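Side-chain contacts in beta-galactosidase (PDB 3TTY), which hydrolyses terminal beta-linked galactose from galactosides, as a trimeric glycoside hydrolase with a TIM-barrel domain that binds galactose: residues 482-487 and 508-513; 496-499 and 504-507. All coordinates share one frame; numbering follows the deposited sequence.

Interaction 1: 482-487 and 508-513; sequences FVTTFF and NVMGIW
Met510 reaches from the end of helix 507-510 to strand 481-485, where its thioether meets Phe482 and Thr484. SD lies 3.9 Å from Phe482 CD2, and the direction from the ring centroid to SD, 90° off the ring normal, places the sulfur in the ring plane, at the edge and not over a face. This is an edge-on Met-aromatic contact. The methyl of Thr484 meets the thioether at a slant: its CG2 is 3.7 Å from both Met510 SD and Met510 CE. Bends at chi2 (-45°) and chi3 (-59°) fold the methionine so that sulfur and methyl share that one methyl neighbour. Thr484 OG1 is engaged separately, by the backbone oxygen of Ala458 and by Ser488 OG, which fixes the hydroxyl's place within the core. Trimming Met510 to an alanine would probably open a gap beside the Phe482 edge and strip Thr484 CG2 of its apolar cover. Away from this cluster the segments diverge: Val509 CG1 stays 5.3 Å from Phe482 CD2, and past Gly511, with positive phi, the chain runs off to partly exposed Trp513, which packs on Val365 of the second subunit. Phe482 also rests on Val472 and Val476 of helix 468-477, so the cluster lies between a covering helix and the parallel part of the mixed beta-sheet in the glutaminase-like trimerisation domain.

Interaction 2: 496-499 and 504-507; sequences LVTL and GELR
Thr498 and Gly504 face each other where the loop between strand 481-485 and helix 507-510 bends back on itself, at the start of a type I turn. That turn spans 504-507: Arg507 N donates to Gly504 O at 3.1 Å, and the backbone angles of Glu505 and Leu506 (phi -67° and -98°) fit a type I turn.

The apolar part rests on a single methyl. Thr498 CG2 is anti to the backbone N and points across at the glycine, 3.7 Å from Gly504 CA and 4.1 Å from Glu505 N. The backbones themselves come close, Thr498 CA and Gly504 CA being 5.5 Å apart. A beta carbon built on Gly504 would clash with that methyl, and its positive phi also favours glycine, so two independent features suit the residue to this position.

No direct hydrogen bond joins the segments, and the polar part is slighter. Glu505 is solvent-exposed, and its carboxylate bends toward the threonine without reaching it, Thr498 OG1 and Glu505 OE2 remaining 4.3 Å apart.

Contacts with other parts of the protein anchor both sides. Arg507 forms a salt bridge with Glu553 and a cation-pi contact with Trp513, while Val497 makes backbone hydrogen bonds to the second subunit and Leu499 packs on Trp20 of that subunit, putting the loop at the trimer interface.

One water spans the hydroxyl and the carboxylate: it lies 2.6 Å from Thr498 OG1, but its bond to Glu505 OE2, at 3.4 Å, is weak.

Overall arrangement
Both interactions belong to the trimerisation domain and follow one run of chain: the loop folded by interaction 2 leaves strand 481-485 and returns to helix 507-510, the two elements that interaction 1 brings together. Their centres lie 11 Å apart. Interaction 1 is core, with all of its touching residues buried and its contact made by sulfur, methyl and ring edge. Interaction 2 is a surface contact, in which a methyl against glycine backbone is supplemented by a weak water bridge. Arg507 links them directly, its CG lying 3.6 Å from Ile512 O, and each region also reaches the second subunit, through Trp513 in one and Val497 and Leu499 in the other.

Interaction 1: 482-487 and 508-513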
# COMPACT_ATOMS: atom_id res chain seq x y z
N PHE A 482 -0.57 -42.37 -5.13
CA PHE A 482 0.05 -41.06 -5.24
C PHE A 482 -1.02 -40.08 -5.69
O PHE A 482 -1.83 -40.41 -6.56
CB PHE A 482 1.21 -41.10 -6.24
CG PHE A 482 1.91 -39.78 -6.42
CD1 PHE A 482 2.77 -39.30 -5.46
CD2 PHE A 482 1.70 -39.03 -7.57
CE1 PHE A 482 3.41 -38.08 -5.64
CE2 PHE A 482 2.34 -37.83 -7.76
CZ PHE A 482 3.19 -37.34 -6.80
N VAL A 483 -1.02 -38.89 -5.10
CA VAL A 483 -1.98 -37.87 -5.49
C VAL A 483 -1.28 -36.58 -5.90
O VAL A 483 -0.40 -36.09 -5.20
CB VAL A 483 -2.95 -37.54 -4.33
CG1 VAL A 483 -3.97 -36.47 -4.77
CG2 VAL A 483 -3.64 -38.80 -3.84
N THR A 484 -1.64 -36.02 -7.05
CA THR A 484 -1.12 -34.69 -7.39
C THR A 484 -2.20 -33.85 -8.07
O THR A 484 -3.34 -34.31 -8.22
CB THR A 484 0.25 -34.73 -8.13
OG1 THR A 484 0.82 -33.42 -8.18
CG2 THR A 484 0.13 -35.30 -9.53
N THR A 485 -1.87 -32.62 -8.46
CA THR A 485 -2.93 -31.69 -8.83
C THR A 485 -2.63 -30.91 -10.09
O THR A 485 -1.57 -31.06 -10.68
CB THR A 485 -3.16 -30.64 -7.71
OG1 THR A 485 -2.01 -29.79 -7.62
CG2 THR A 485 -3.42 -31.30 -6.36
N PHE A 486 -3.58 -30.06 -10.46
CA PHE A 486 -3.36 -29.07 -11.50
C PHE A 486 -2.03 -28.35 -11.23
O PHE A 486 -1.62 -28.18 -10.08
CB PHE A 486 -4.48 -28.04 -11.47
CG PHE A 486 -4.59 -27.31 -10.16
CD1 PHE A 486 -5.40 -27.79 -9.14
CD2 PHE A 486 -3.86 -26.15 -9.94
CE1 PHE A 486 -5.48 -27.12 -7.93
CE2 PHE A 486 -3.94 -25.47 -8.73
CZ PHE A 486 -4.75 -25.96 -7.72
N PHE A 487 -1.38 -27.94 -12.31
CA PHE A 487 -0.13 -27.17 -12.27
C PHE A 487 1.03 -27.91 -11.60
O PHE A 487 1.88 -27.29 -10.95
CB PHE A 487 -0.35 -25.79 -11.63
CG PHE A 487 0.48 -24.70 -12.26
CD1 PHE A 487 0.51 -24.56 -13.64
CD2 PHE A 487 1.23 -23.84 -11.47
CE1 PHE A 487 1.28 -23.56 -14.24
CE2 PHE A 487 2.00 -22.84 -12.06
CZ PHE A 487 2.02 -22.71 -13.45
N ASN A 508 3.18 -40.17 -17.52
CA ASN A 508 2.94 -41.60 -17.57
C ASN A 508 2.27 -42.12 -16.32
O ASN A 508 1.31 -42.89 -16.40
CB ASN A 508 4.24 -42.37 -17.81
CG ASN A 508 4.78 -42.16 -19.20
OD1 ASN A 508 4.02 -42.04 -20.17
ND2 ASN A 508 6.11 -42.12 -19.31
N VAL A 509 2.77 -41.71 -15.16
CA VAL A 509 2.25 -42.26 -13.93
C VAL A 509 0.85 -41.73 -13.65
O VAL A 509 0.02 -42.44 -13.08
CB VAL A 509 3.19 -42.01 -12.73
CG1 VAL A 509 3.24 -40.53 -12.36
CG2 VAL A 509 2.73 -42.85 -11.56
N MET A 510 0.57 -40.50 -14.08
CA MET A 510 -0.74 -39.90 -13.84
C MET A 510 -1.77 -40.34 -14.89
O MET A 510 -2.96 -40.35 -14.62
CB MET A 510 -0.65 -38.38 -13.78
CG MET A 510 0.23 -37.84 -12.65
SD MET A 510 -0.03 -38.63 -11.04
CE MET A 510 -1.77 -38.28 -10.78
N GLY A 511 -1.30 -40.70 -16.09
CA GLY A 511 -2.15 -41.23 -17.14
C GLY A 511 -3.08 -40.21 -17.76
O GLY A 511 -4.13 -40.56 -18.32
N ILE A 512 -2.71 -38.94 -17.65
CA ILE A 512 -3.50 -37.87 -18.26
C ILE A 512 -2.58 -36.86 -18.89
O ILE A 512 -1.42 -36.72 -18.48
CB ILE A 512 -4.38 -37.12 -17.23
CG1 ILE A 512 -3.51 -36.42 -16.18
CG2 ILE A 512 -5.37 -38.06 -16.57
CD1 ILE A 512 -3.25 -34.95 -16.47
N TRP A 513 -3.11 -36.15 -19.88
CA TRP A 513 -2.41 -35.04 -20.50
C TRP A 513 -3.18 -33.79 -20.18
O TRP A 513 -4.34 -33.68 -20.54
CB TRP A 513 -2.35 -35.21 -22.02
CG TRP A 513 -1.98 -33.94 -22.73
CD1 TRP A 513 -1.02 -33.06 -22.35
CD2 TRP A 513 -2.56 -33.41 -23.92
NE1 TRP A 513 -0.95 -32.01 -23.24
CE2 TRP A 513 -1.90 -32.20 -24.21
CE3 TRP A 513 -3.58 -33.84 -24.78
CZ2 TRP A 513 -2.22 -31.42 -25.31
CZ3 TRP A 513 -3.89 -33.07 -25.87
CH2 TRP A 513 -3.22 -31.86 -26.13

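Interaction 2: 496-499 and 504-507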
# COMPACT_ATOMS: atom_id res chain seq x y z
N LEU A 496 12.60 -24.33 -15.74
CA LEU A 496 12.44 -24.45 -17.19
C LEU A 496 11.33 -25.45 -17.47
O LEU A 496 11.29 -26.53 -16.88
CB LEU A 496 13.73 -24.91 -17.86
CG LEU A 496 15.00 -24.06 -17.82
CD1 LEU A 496 16.22 -24.88 -18.29
CD2 LEU A 496 14.85 -22.75 -18.62
N VAL A 497 10.43 -25.10 -18.38
CA VAL A 497 9.27 -25.94 -18.65
C VAL A 497 9.70 -27.27 -19.25
O VAL A 497 10.54 -27.33 -20.16
CB VAL A 497 8.27 -25.24 -19.58
CG1 VAL A 497 7.16 -26.19 -19.97
CG2 VAL A 497 7.70 -24.02 -18.91
N THR A 498 9.13 -28.35 -18.72
CA THR A 498 9.31 -29.66 -19.33
C THR A 498 8.35 -29.78 -20.50
O THR A 498 7.13 -29.85 -20.32
CB THR A 498 9.07 -30.79 -18.32
OG1 THR A 498 10.14 -30.78 -17.36
CG2 THR A 498 9.03 -32.14 -19.03
N LEU A 499 8.91 -29.78 -21.70
CA LEU A 499 8.12 -29.73 -22.92
C LEU A 499 7.46 -31.06 -23.28
O LEU A 499 7.87 -32.13 -22.80
CB LEU A 499 8.99 -29.25 -24.07
CG LEU A 499 9.53 -27.83 -23.86
CD1 LEU A 499 10.64 -27.54 -24.85
CD2 LEU A 499 8.40 -26.81 -23.97
N GLY A 504 4.42 -33.46 -17.93
CA GLY A 504 5.81 -33.76 -18.22
C GLY A 504 6.28 -35.11 -17.71
O GLY A 504 5.81 -36.13 -18.18
N GLU A 505 7.22 -35.11 -16.77
CA GLU A 505 7.78 -36.37 -16.27
C GLU A 505 6.76 -37.20 -15.49
O GLU A 505 6.97 -38.39 -15.26
CB GLU A 505 9.02 -36.11 -15.40
CG GLU A 505 10.09 -35.25 -16.08
CD GLU A 505 11.36 -35.12 -15.25
OE1 GLU A 505 11.75 -36.11 -14.60
OE2 GLU A 505 11.97 -34.02 -15.24
N LEU A 506 5.66 -36.58 -15.08
CA LEU A 506 4.61 -37.27 -14.33
C LEU A 506 3.46 -37.73 -15.23
O LEU A 506 2.47 -38.27 -14.74
CB LEU A 506 4.06 -36.38 -13.20
CG LEU A 506 5.02 -35.90 -12.11
CD1 LEU A 506 4.33 -34.91 -11.19
CD2 LEU A 506 5.57 -37.07 -11.32
N ARG A 507 3.60 -37.53 -16.54
CA ARG A 507 2.51 -37.82 -17.48
C ARG A 507 2.17 -39.32 -17.53
O ARG A 507 1.00 -39.69 -17.53
CB ARG A 507 2.83 -37.30 -18.88
CG ARG A 507 1.75 -37.58 -19.92
CD ARG A 507 2.05 -36.85 -21.24
NE ARG A 507 1.05 -37.07 -22.28
CZ ARG A 507 1.09 -36.48 -23.48
NH1 ARG A 507 2.07 -35.63 -23.77
NH2 ARG A 507 0.16 -36.73 -24.39
O HOH W 1 9.94 -31.33 -14.78